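Local coordinates for protein 2-polyprenyl-6-methoxyphenol hydroxylase-like FAD-dependent oxidoreductase (Streptomyces sp. NRRL 11266, PDB 6UI5) that binds flavin-adenine dinucleotide in a Rossmann-type domain and is probably a flavin-dependent oxidoreductase related to the aromatic-ring hydroxylases, at residues 119-124 and 159-164; 148-153 and 276-281; 268-273 and 285-290. All coordinates share one frame; numbering follows the deposited sequence.

Contact 1 (119-124 and 159-164); sequences TRLTGF and SIVRKQ. With FAD (flavin-adenine dinucleotide), chain C.
F124 and Q164 meet where strand 120-126 runs alongside the C-terminal end of the short helix 160-164. The Q164 carboxamide oxygen accepts the F124 backbone amide (N to OE1, 2.9 Å); the donor lies in the carbonyl plane, but the N-H is bent, at 141°. Ring and amide approach from opposite directions with planes 15° apart, F124 CD1 coming to 3.2 Å from Q164 OE1. With CG anti to N (chi1 -156°) and an extended chain beyond, Q164 reaches the strand, its amide carbon CD 3.8 Å from G123 CA. L121 CD2 rests on V161 CG2 at 4.3 Å and on I160 CG2.

Strand 120-126 is an edge of the three-stranded antiparallel sheet accompanying the Rossmann-type parallel sheet, and the helix follows strand 150-153 of the latter; both border the cofactor's adenine. The base reads the backbone of L121 through two weak bonds, L121 N to FAD N1A (3.4 Å) and FAD N6A to L121 O (3.1 Å). I160 CD1 and the R120 side chain approach N6A, and I160 CD1 lies at the edge of the R120 guanidinium. Behind this shell S159 caps the helix: its OG accepts R162 N at 3.0 Å.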
loop_
_atom_site.group_PDB
_atom_site.type_symbol
_atom_site.label_atom_id
_atom_site.label_comp_id
_atom_site.label_asym_id
_atom_site.label_seq_id
_atom_site.Cartn_x
_atom_site.Cartn_y
_atom_site.Cartn_z
ATOM N N THR A 119 38.269 -23.816 -2.759
ATOM C CA THR A 119 38.601 -23.798 -1.339
ATOM C C THR A 119 37.318 -23.611 -0.533
ATOM O O THR A 119 36.524 -22.713 -0.824
ATOM C CB THR A 119 39.626 -22.695 -1.026
ATOM O OG1 THR A 119 40.768 -22.827 -1.894
ATOM C CG2 THR A 119 40.098 -22.820 0.396
ATOM N N ARG A 120 37.085 -24.486 0.443
ATOM C CA ARG A 120 35.867 -24.440 1.238
ATOM C C ARG A 120 36.179 -24.051 2.673
ATOM O O ARG A 120 37.138 -24.547 3.269
ATOM C CB ARG A 120 35.129 -25.779 1.242
ATOM C CG ARG A 120 34.032 -25.832 2.307
ATOM C CD ARG A 120 33.426 -27.218 2.497
ATOM N NE ARG A 120 32.768 -27.683 1.282
ATOM C CZ ARG A 120 31.592 -27.236 0.855
ATOM N NH1 ARG A 120 31.075 -27.721 -0.266
ATOM N NH2 ARG A 120 30.936 -26.307 1.550
ATOM N N LEU A 121 35.347 -23.182 3.224
ATOM C CA LEU A 121 35.375 -22.884 4.644
ATOM C C LEU A 121 34.480 -23.883 5.366
ATOM O O LEU A 121 33.264 -23.926 5.130
ATOM C CB LEU A 121 34.920 -21.446 4.897
ATOM C CG LEU A 121 35.051 -20.974 6.329
ATOM C CD1 LEU A 121 35.444 -19.550 6.262
ATOM C CD2 LEU A 121 33.730 -21.099 7.048
ATOM N N THR A 122 35.077 -24.685 6.245
ATOM C CA THR A 122 34.319 -25.677 6.991
ATOM C C THR A 122 33.917 -25.216 8.382
ATOM O O THR A 122 32.985 -25.787 8.958
ATOM C CB THR A 122 35.128 -26.957 7.102
ATOM O OG1 THR A 122 36.266 -26.717 7.942
ATOM C CG2 THR A 122 35.614 -27.335 5.731
ATOM N N GLY A 123 34.588 -24.212 8.936
ATOM C CA GLY A 123 34.185 -23.685 10.227
ATOM C C GLY A 123 35.114 -22.584 10.693
ATOM O O GLY A 123 36.053 -22.181 9.990
ATOM N N PHE A 124 34.847 -22.125 11.916
ATOM C CA PHE A 124 35.574 -21.020 12.528
ATOM C C PHE A 124 35.230 -20.965 14.010
ATOM O O PHE A 124 34.147 -21.395 14.427
ATOM C CB PHE A 124 35.216 -19.691 11.863
ATOM C CG PHE A 124 33.805 -19.249 12.137
ATOM C CD1 PHE A 124 32.738 -19.817 11.449
ATOM C CD2 PHE A 124 33.539 -18.267 13.085
ATOM C CE1 PHE A 124 31.431 -19.413 11.702
ATOM C CE2 PHE A 124 32.235 -17.855 13.336
ATOM C CZ PHE A 124 31.182 -18.432 12.647
ATOM N N SER A 159 24.339 -19.986 3.892
ATOM C CA SER A 159 25.617 -19.546 4.433
ATOM C C SER A 159 26.017 -20.397 5.631
ATOM O O SER A 159 25.331 -20.396 6.656
ATOM C CB SER A 159 25.524 -18.075 4.830
ATOM O OG SER A 159 26.675 -17.657 5.546
ATOM N N ILE A 160 27.124 -21.131 5.503
ATOM C CA ILE A 160 27.698 -21.792 6.669
ATOM C C ILE A 160 28.069 -20.756 7.727
ATOM O O ILE A 160 27.871 -20.976 8.929
ATOM C CB ILE A 160 28.915 -22.651 6.267
ATOM C CG1 ILE A 160 28.486 -23.928 5.517
ATOM C CG2 ILE A 160 29.744 -23.010 7.498
ATOM C CD1 ILE A 160 28.400 -23.788 3.990
ATOM N N VAL A 161 28.615 -19.611 7.303
ATOM C CA VAL A 161 29.055 -18.608 8.275
ATOM C C VAL A 161 27.885 -18.150 9.129
ATOM O O VAL A 161 27.976 -18.070 10.360
ATOM C CB VAL A 161 29.733 -17.410 7.586
ATOM C CG1 VAL A 161 30.139 -16.390 8.649
ATOM C CG2 VAL A 161 30.972 -17.835 6.791
ATOM N N ARG A 162 26.766 -17.839 8.496
ATOM C CA ARG A 162 25.624 -17.411 9.280
ATOM C C ARG A 162 25.198 -18.483 10.281
ATOM O O ARG A 162 25.026 -18.221 11.480
ATOM C CB ARG A 162 24.485 -17.089 8.343
ATOM C CG ARG A 162 23.255 -16.974 9.109
ATOM C CD ARG A 162 22.206 -16.808 8.186
ATOM N NE ARG A 162 22.120 -18.015 7.421
ATOM C CZ ARG A 162 21.458 -17.982 6.287
ATOM N NH1 ARG A 162 21.025 -16.786 5.870
ATOM N NH2 ARG A 162 21.285 -19.045 5.512
ATOM N N LYS A 163 24.987 -19.699 9.788
ATOM C CA LYS A 163 24.429 -20.744 10.636
ATOM C C LYS A 163 25.341 -21.048 11.821
ATOM O O LYS A 163 24.888 -21.080 12.972
ATOM C CB LYS A 163 24.158 -21.989 9.795
ATOM C CG LYS A 163 23.139 -21.779 8.667
ATOM C CD LYS A 163 23.130 -22.986 7.721
ATOM C CE LYS A 163 22.269 -22.751 6.479
ATOM N NZ LYS A 163 20.856 -22.445 6.817
ATOM N N GLN A 164 26.632 -21.220 11.569
ATOM C CA GLN A 164 27.550 -21.540 12.657
ATOM C C GLN A 164 27.681 -20.401 13.671
ATOM O O GLN A 164 27.872 -20.667 14.866
ATOM C CB GLN A 164 28.913 -21.906 12.080
ATOM C CG GLN A 164 29.746 -22.779 12.982
ATOM C CD GLN A 164 30.981 -23.280 12.272
ATOM O OE1 GLN A 164 32.082 -22.750 12.459
ATOM N NE2 GLN A 164 30.805 -24.290 11.428
HETATM P PA FAD C . 25.943 -15.908 -4.307
HETATM O O1A FAD C . 25.716 -15.327 -5.685
HETATM O O2A FAD C . 24.949 -17.036 -4.091
HETATM O O5B FAD C . 27.537 -16.305 -4.082
HETATM C C5B FAD C . 27.928 -17.034 -2.929
HETATM C C4B FAD C . 29.274 -17.763 -3.243
HETATM O O4B FAD C . 29.802 -18.347 -2.195
HETATM C C3B FAD C . 29.028 -18.906 -4.256
HETATM O O3B FAD C . 30.057 -18.920 -5.147
HETATM C C2B FAD C . 29.042 -20.181 -3.390
HETATM O O2B FAD C . 29.287 -21.339 -4.289
HETATM C C1B FAD C . 30.045 -19.929 -2.594
HETATM N N9A FAD C . 30.055 -20.634 -1.327
HETATM C C8A FAD C . 28.983 -20.991 -0.585
HETATM N N7A FAD C . 29.435 -21.560 0.552
HETATM C C5A FAD C . 30.789 -21.533 0.518
HETATM C C6A FAD C . 31.762 -21.971 1.410
HETATM N N6A FAD C . 31.843 -22.627 2.706
HETATM N N1A FAD C . 33.059 -21.828 1.123
HETATM C C2A FAD C . 33.438 -21.244 -0.034
HETATM N N3A FAD C . 32.483 -20.800 -0.902
HETATM C C4A FAD C . 31.168 -20.946 -0.631
HETATM N N1 FAD C . 19.937 -10.880 -9.390
HETATM C C2 FAD C . 19.567 -9.645 -10.141
HETATM O O2 FAD C . 20.076 -8.599 -9.906
HETATM N N3 FAD C . 18.535 -9.742 -11.213
HETATM C C4 FAD C . 17.917 -11.037 -11.501
HETATM O O4 FAD C . 17.095 -11.147 -12.348
HETATM C C4X FAD C . 18.315 -12.264 -10.719
HETATM N N5 FAD C . 17.662 -13.510 -11.048
HETATM C C5X FAD C . 18.022 -14.732 -10.286
HETATM C C6 FAD C . 17.381 -15.930 -10.608
HETATM C C7 FAD C . 17.703 -17.093 -9.918
HETATM C C7M FAD C . 16.853 -18.224 -10.480
HETATM C C8 FAD C . 18.667 -17.089 -8.898
HETATM C C8M FAD C . 18.958 -18.420 -8.194
HETATM C C9 FAD C . 19.314 -15.884 -8.569
HETATM C C9A FAD C . 18.996 -14.688 -9.257
HETATM N N10 FAD C . 19.672 -13.381 -8.909
HETATM C C10 FAD C . 19.317 -12.186 -9.668
HETATM C "C1'" FAD C . 20.710 -13.374 -7.858
HETATM C "C2'" FAD C . 20.557 -12.440 -6.644
HETATM O "O2'" FAD C . 20.950 -11.150 -6.933
HETATM C "C3'" FAD C . 21.514 -12.866 -5.532
HETATM O "O3'" FAD C . 21.134 -12.170 -4.388
HETATM C "C4'" FAD C . 23.002 -12.534 -5.765
HETATM O "O4'" FAD C . 23.552 -13.121 -6.910
HETATM C "C5'" FAD C . 23.701 -13.148 -4.545
HETATM O "O5'" FAD C . 24.981 -12.607 -4.372
HETATM P P FAD C . 25.980 -13.190 -3.192
HETATM O O1P FAD C . 27.413 -12.941 -3.600
HETATM O O2P FAD C . 25.672 -12.670 -1.801
HETATM O O3P FAD C . 25.635 -14.805 -3.113
#

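Contact 2 (148-153 and 276-281); sequences CRYLVG and KGRVFI
L151 and V279 open a run of three parallel pairs between strands 150-153 and 279-281. L151 N donates to R278 O (2.8 Å), F280 N to L151 O and G153 N to F280 O (each 2.9 Å), so L151 is gripped through both its N and its O. CA-H groups add to the ladder, the shortest such contact being V279 CA to L151 O at 3.1 Å.

The polar side-chain contact lies at the start of the pairing. R278 NH1 donates to R149 O (2.9 Å, 158°), which sits near the guanidinium plane although the donor is tilted from the carbonyl plane. The same NH1 stands 3.8 Å above one face of the Y150 ring, toward its rim, in an off-centre cation-pi contact with ring and guanidinium planes 24° apart. A bend at chi2 (-106°), with an extended chain beyond it, carries the guanidinium across the ring to R149 O.

Apolar contacts follow on the two faces. Y150 CD1 meets the edge of the F280 ring at CE1 (3.8 Å), the two side chains running side by side, whereas L151 CD2 and V279 CG1 pack at 4.2 Å on the other face.

Strand 150-153 pairs on its far side with strand 5-8, leaving 279-281 outermost within the chain in the five-stranded parallel sheet of the Rossmann-type domain. Helix 295-316 covers Y150, V152 and F280; strand 120-126 covers L151 and V279.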
loop_
_atom_site.group_PDB
_atom_site.type_symbol
_atom_site.label_atom_id
_atom_site.label_comp_id
_atom_site.label_asym_id
_atom_site.label_seq_id
_atom_site.Cartn_x
_atom_site.Cartn_y
_atom_site.Cartn_z
ATOM N N CYS A 148 42.695 -15.212 11.499
ATOM C CA CYS A 148 42.335 -13.992 10.777
ATOM C C CYS A 148 41.722 -12.956 11.720
ATOM O O CYS A 148 41.464 -13.213 12.899
ATOM C CB CYS A 148 41.366 -14.296 9.632
ATOM S SG CYS A 148 39.696 -14.584 10.182
ATOM N N ARG A 149 41.465 -11.771 11.166
ATOM C CA ARG A 149 41.059 -10.585 11.911
ATOM C C ARG A 149 39.553 -10.388 11.934
ATOM O O ARG A 149 38.961 -10.145 12.994
ATOM C CB ARG A 149 41.730 -9.356 11.296
ATOM C CG ARG A 149 41.582 -8.101 12.095
ATOM C CD ARG A 149 42.816 -7.265 11.908
ATOM N NE ARG A 149 42.709 -5.999 12.608
ATOM C CZ ARG A 149 43.687 -5.108 12.634
ATOM N NH1 ARG A 149 44.827 -5.373 12.003
ATOM N NH2 ARG A 149 43.529 -3.964 13.285
ATOM N N TYR A 150 38.920 -10.454 10.776
ATOM C CA TYR A 150 37.472 -10.460 10.683
ATOM C C TYR A 150 37.085 -11.559 9.709
ATOM O O TYR A 150 37.836 -11.880 8.784
ATOM C CB TYR A 150 36.909 -9.102 10.217
ATOM C CG TYR A 150 37.104 -7.987 11.211
ATOM C CD1 TYR A 150 36.271 -7.876 12.312
ATOM C CD2 TYR A 150 38.107 -7.029 11.046
ATOM C CE1 TYR A 150 36.433 -6.878 13.229
ATOM C CE2 TYR A 150 38.278 -5.995 11.976
ATOM C CZ TYR A 150 37.434 -5.936 13.068
ATOM O OH TYR A 150 37.559 -4.955 14.024
ATOM N N LEU A 151 35.903 -12.128 9.922
ATOM C CA LEU A 151 35.344 -13.137 9.037
ATOM C C LEU A 151 34.032 -12.605 8.481
ATOM O O LEU A 151 33.100 -12.335 9.240
ATOM C CB LEU A 151 35.132 -14.465 9.776
ATOM C CG LEU A 151 34.212 -15.455 9.069
ATOM C CD1 LEU A 151 34.810 -15.877 7.734
ATOM C CD2 LEU A 151 33.916 -16.644 9.958
ATOM N N VAL A 152 33.957 -12.454 7.162
ATOM C CA VAL A 152 32.731 -12.012 6.503
ATOM C C VAL A 152 32.206 -13.163 5.664
ATOM O O VAL A 152 32.882 -13.633 4.740
ATOM C CB VAL A 152 32.943 -10.764 5.628
ATOM C CG1 VAL A 152 31.606 -10.274 5.141
ATOM C CG2 VAL A 152 33.676 -9.674 6.404
ATOM N N GLY A 153 31.014 -13.628 6.003
ATOM C CA GLY A 153 30.358 -14.614 5.191
ATOM C C GLY A 153 29.558 -13.977 4.083
ATOM O O GLY A 153 28.480 -13.429 4.332
ATOM N N LYS A 276 27.977 -10.374 14.211
ATOM C CA LYS A 276 28.129 -10.947 15.537
ATOM C C LYS A 276 29.605 -10.849 15.933
ATOM O O LYS A 276 30.302 -11.844 16.017
ATOM C CB LYS A 276 27.610 -12.388 15.605
ATOM C CG LYS A 276 27.720 -13.016 17.004
ATOM C CD LYS A 276 26.905 -14.312 17.196
ATOM C CE LYS A 276 25.493 -14.205 16.601
ATOM N NZ LYS A 276 24.446 -13.363 17.292
ATOM N N GLY A 277 30.081 -9.624 16.160
ATOM C CA GLY A 277 31.421 -9.363 16.657
ATOM C C GLY A 277 32.529 -10.143 15.977
ATOM O O GLY A 277 32.761 -11.304 16.313
ATOM N N ARG A 278 33.218 -9.507 15.035
ATOM C CA ARG A 278 34.277 -10.110 14.217
ATOM C C ARG A 278 33.728 -10.973 13.088
ATOM O O ARG A 278 34.458 -11.265 12.135
ATOM C CB ARG A 278 35.261 -10.927 15.051
ATOM C CG ARG A 278 36.001 -10.148 16.085
ATOM C CD ARG A 278 37.433 -9.934 15.653
ATOM N NE ARG A 278 38.164 -9.139 16.634
ATOM C CZ ARG A 278 39.199 -8.356 16.353
ATOM N NH1 ARG A 278 39.642 -8.242 15.109
ATOM N NH2 ARG A 278 39.784 -7.677 17.327
ATOM N N VAL A 279 32.452 -11.354 13.151
ATOM C CA VAL A 279 31.807 -12.094 12.065
ATOM C C VAL A 279 30.665 -11.258 11.500
ATOM O O VAL A 279 29.688 -10.966 12.204
ATOM C CB VAL A 279 31.305 -13.472 12.524
ATOM C CG1 VAL A 279 30.739 -14.216 11.343
ATOM C CG2 VAL A 279 32.444 -14.261 13.150
ATOM N N PHE A 280 30.789 -10.871 10.236
ATOM C CA PHE A 280 29.728 -10.183 9.509
ATOM C C PHE A 280 29.187 -11.103 8.435
ATOM O O PHE A 280 29.746 -12.177 8.158
ATOM C CB PHE A 280 30.222 -8.880 8.867
ATOM C CG PHE A 280 30.818 -7.920 9.841
ATOM C CD1 PHE A 280 32.088 -8.117 10.340
ATOM C CD2 PHE A 280 30.112 -6.833 10.271
ATOM C CE1 PHE A 280 32.647 -7.227 11.228
ATOM C CE2 PHE A 280 30.675 -5.932 11.168
ATOM C CZ PHE A 280 31.935 -6.134 11.644
ATOM N N ILE A 281 28.088 -10.666 7.820
ATOM C CA ILE A 281 27.534 -11.376 6.676
ATOM C C ILE A 281 26.941 -10.343 5.738
ATOM O O ILE A 281 26.607 -9.230 6.143
ATOM C CB ILE A 281 26.471 -12.429 7.057
ATOM C CG1 ILE A 281 25.373 -11.813 7.899
ATOM C CG2 ILE A 281 27.103 -13.620 7.775
ATOM C CD1 ILE A 281 24.154 -12.690 7.967
#

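Contact 3 (268-273 and 285-290); sequences TRNAEQ and AAHVHY
N270 and H287 face each other as a non-hydrogen-bonded pair of antiparallel strands, their side chains lying side by side and pointing the same way, with amide and imidazole planes 63° apart. The touching is done by N270 OD1, which approaches H287 CB at 3.4 Å, while the ring leads away from the asparagine. In H287, CG sits between the backbone N and the carbonyl carbon (chi1 40°), which carries the imidazole off toward helix 295-316, where NE2 is hydrogen-bonded to D303; N270 in turn is engaged at OD1 by Y274 OH and bonds weakly through ND2 to H332 O.

R269 and V288 project from the other face of the ladder. The arginine lies against the valine through its aliphatic root alone, R269 CB to V288 CG2 at 4.3 Å, and its guanidinium turns back along its own strand. There NH1 donates to T268 O (2.9 Å), from above the carbonyl plane and away from a lone pair. The same nitrogen forms a long, weak ion pair with D173, which also takes the hydroxyl of T268.

Between these two faces runs the backbone: R269 N to V288 O and V288 N to R269 O, each 3.1 Å, make a closed hydrogen-bonded pair, and A271 N to A286 O (2.8 Å, 172°) extends it. The methyl of A271 lies 3.5 Å from A286 O.

This short ribbon adds strand 287-288, beside the FAD, to strand 257-271 of the large antiparallel sheet. Its cohesion comes chiefly from main-chain bonds. The polar ends of T268, N270 and H287 find their strongest partners beyond the two segments, tying the ribbon to its surroundings rather than strand to strand.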
loop_
_atom_site.group_PDB
_atom_site.type_symbol
_atom_site.label_atom_id
_atom_site.label_comp_id
_atom_site.label_asym_id
_atom_site.label_seq_id
_atom_site.Cartn_x
_atom_site.Cartn_y
_atom_site.Cartn_z
ATOM N N THR A 268 11.892 -16.010 1.446
ATOM C CA THR A 268 12.134 -14.614 1.810
ATOM C C THR A 268 12.675 -14.552 3.233
ATOM O O THR A 268 11.960 -14.875 4.187
ATOM C CB THR A 268 10.846 -13.812 1.715
ATOM O OG1 THR A 268 10.269 -13.989 0.418
ATOM C CG2 THR A 268 11.136 -12.330 1.957
ATOM N N ARG A 269 13.931 -14.137 3.390
ATOM C CA ARG A 269 14.536 -14.100 4.716
ATOM C C ARG A 269 15.390 -12.856 4.888
ATOM O O ARG A 269 15.967 -12.329 3.925
ATOM C CB ARG A 269 15.402 -15.346 5.029
ATOM C CG ARG A 269 14.648 -16.696 4.865
ATOM C CD ARG A 269 13.858 -17.164 6.134
ATOM N NE ARG A 269 13.265 -18.470 5.843
ATOM C CZ ARG A 269 12.099 -18.671 5.229
ATOM N NH1 ARG A 269 11.301 -17.620 4.915
ATOM N NH2 ARG A 269 11.701 -19.952 4.994
ATOM N N ASN A 270 15.454 -12.393 6.136
ATOM C CA ASN A 270 16.358 -11.324 6.520
ATOM C C ASN A 270 17.040 -11.751 7.814
ATOM O O ASN A 270 16.367 -12.003 8.815
ATOM C CB ASN A 270 15.591 -10.007 6.671
ATOM C CG ASN A 270 16.492 -8.787 6.617
ATOM O OD1 ASN A 270 17.553 -8.827 5.988
ATOM N ND2 ASN A 270 16.061 -7.674 7.267
ATOM N N ALA A 271 18.368 -11.885 7.778
ATOM C CA ALA A 271 19.122 -12.176 8.991
ATOM C C ALA A 271 18.795 -11.154 10.081
ATOM O O ALA A 271 18.638 -9.960 9.812
ATOM C CB ALA A 271 20.623 -12.168 8.686
ATOM N N GLU A 272 18.675 -11.638 11.321
ATOM C CA GLU A 272 18.346 -10.756 12.441
ATOM C C GLU A 272 19.502 -9.827 12.804
ATOM O O GLU A 272 19.274 -8.687 13.213
ATOM C CB GLU A 272 17.951 -11.596 13.650
ATOM C CG GLU A 272 17.513 -10.774 14.828
ATOM C CD GLU A 272 17.431 -11.578 16.106
ATOM O OE1 GLU A 272 17.141 -12.798 16.034
ATOM O OE2 GLU A 272 17.659 -10.979 17.181
ATOM N N GLN A 273 20.736 -10.290 12.652
ATOM C CA GLN A 273 21.935 -9.536 13.000
ATOM C C GLN A 273 22.918 -9.725 11.852
ATOM O O GLN A 273 23.397 -10.844 11.648
ATOM C CB GLN A 273 22.541 -10.036 14.324
ATOM C CG GLN A 273 21.653 -9.834 15.523
ATOM C CD GLN A 273 21.339 -8.355 15.753
ATOM O OE1 GLN A 273 22.168 -7.482 15.478
ATOM N NE2 GLN A 273 20.132 -8.069 16.243
ATOM N N ALA A 285 23.676 -14.318 1.945
ATOM C CA ALA A 285 23.772 -14.763 3.334
ATOM C C ALA A 285 23.013 -13.848 4.305
ATOM O O ALA A 285 22.605 -14.300 5.379
ATOM C CB ALA A 285 25.244 -14.860 3.741
ATOM N N ALA A 286 22.823 -12.572 3.979
ATOM C CA ALA A 286 22.081 -11.709 4.885
ATOM C C ALA A 286 20.605 -11.601 4.526
ATOM O O ALA A 286 19.779 -11.396 5.430
ATOM C CB ALA A 286 22.710 -10.304 4.935
ATOM N N HIS A 287 20.248 -11.777 3.249
ATOM C CA HIS A 287 18.872 -11.507 2.846
ATOM C C HIS A 287 18.657 -12.028 1.434
ATOM O O HIS A 287 19.535 -11.872 0.569
ATOM C CB HIS A 287 18.569 -9.990 2.905
ATOM C CG HIS A 287 19.706 -9.159 2.417
ATOM N ND1 HIS A 287 19.929 -8.922 1.076
ATOM C CD2 HIS A 287 20.739 -8.583 3.080
ATOM C CE1 HIS A 287 21.037 -8.206 0.936
ATOM N NE2 HIS A 287 21.547 -7.986 2.136
ATOM N N VAL A 288 17.471 -12.606 1.207
ATOM C CA VAL A 288 17.084 -13.206 -0.071
ATOM C C VAL A 288 15.584 -13.033 -0.254
ATOM O O VAL A 288 14.837 -12.882 0.715
ATOM C CB VAL A 288 17.409 -14.718 -0.163
ATOM C CG1 VAL A 288 18.929 -14.962 -0.093
ATOM C CG2 VAL A 288 16.672 -15.451 0.926
ATOM N N HIS A 289 15.138 -13.107 -1.510
ATOM C CA HIS A 289 13.768 -12.764 -1.886
ATOM C C HIS A 289 13.665 -13.021 -3.379
ATOM O O HIS A 289 14.664 -13.321 -4.037
ATOM C CB HIS A 289 13.434 -11.307 -1.570
ATOM C CG HIS A 289 14.515 -10.365 -1.979
ATOM N ND1 HIS A 289 14.824 -10.120 -3.300
ATOM C CD2 HIS A 289 15.410 -9.664 -1.247
ATOM C CE1 HIS A 289 15.844 -9.281 -3.364
ATOM N NE2 HIS A 289 16.219 -8.989 -2.132
ATOM N N TYR A 290 12.454 -12.885 -3.905
ATOM C CA TYR A 290 12.256 -13.055 -5.333
ATOM C C TYR A 290 13.055 -11.999 -6.096
ATOM O O TYR A 290 13.146 -10.834 -5.664
ATOM C CB TYR A 290 10.776 -12.967 -5.699
ATOM C CG TYR A 290 10.492 -13.168 -7.160
ATOM C CD1 TYR A 290 10.448 -14.443 -7.694
ATOM C CD2 TYR A 290 10.266 -12.097 -8.007
ATOM C CE1 TYR A 290 10.196 -14.650 -9.034
ATOM C CE2 TYR A 290 9.998 -12.292 -9.352
ATOM C CZ TYR A 290 9.969 -13.572 -9.863
ATOM O OH TYR A 290 9.721 -13.794 -11.205
#

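In the fold
All three contacts lie within the FAD-binding part of the chain. The centres of contacts 1 and 2 are about 11 Å apart, and that of contact 3 about 17 Å from each. Contacts 1 and 2 alternate along the chain and share a core: F124 packs on L151 and V279, and V161 on G153 and V279, so strand 120-126 and helix 160-164 cover one face of the parallel sheet. Contact 3 follows contact 1 in sequence but interleaves with contact 2, strand 279-281 coming between strands 257-271 and 287-288. I281 touches A271 and A286, linking parallel and antiparallel sheets. Contact 1 borders the adenine of FAD, whereas V288 of contact 3 comes near its ribityl chain without touching it.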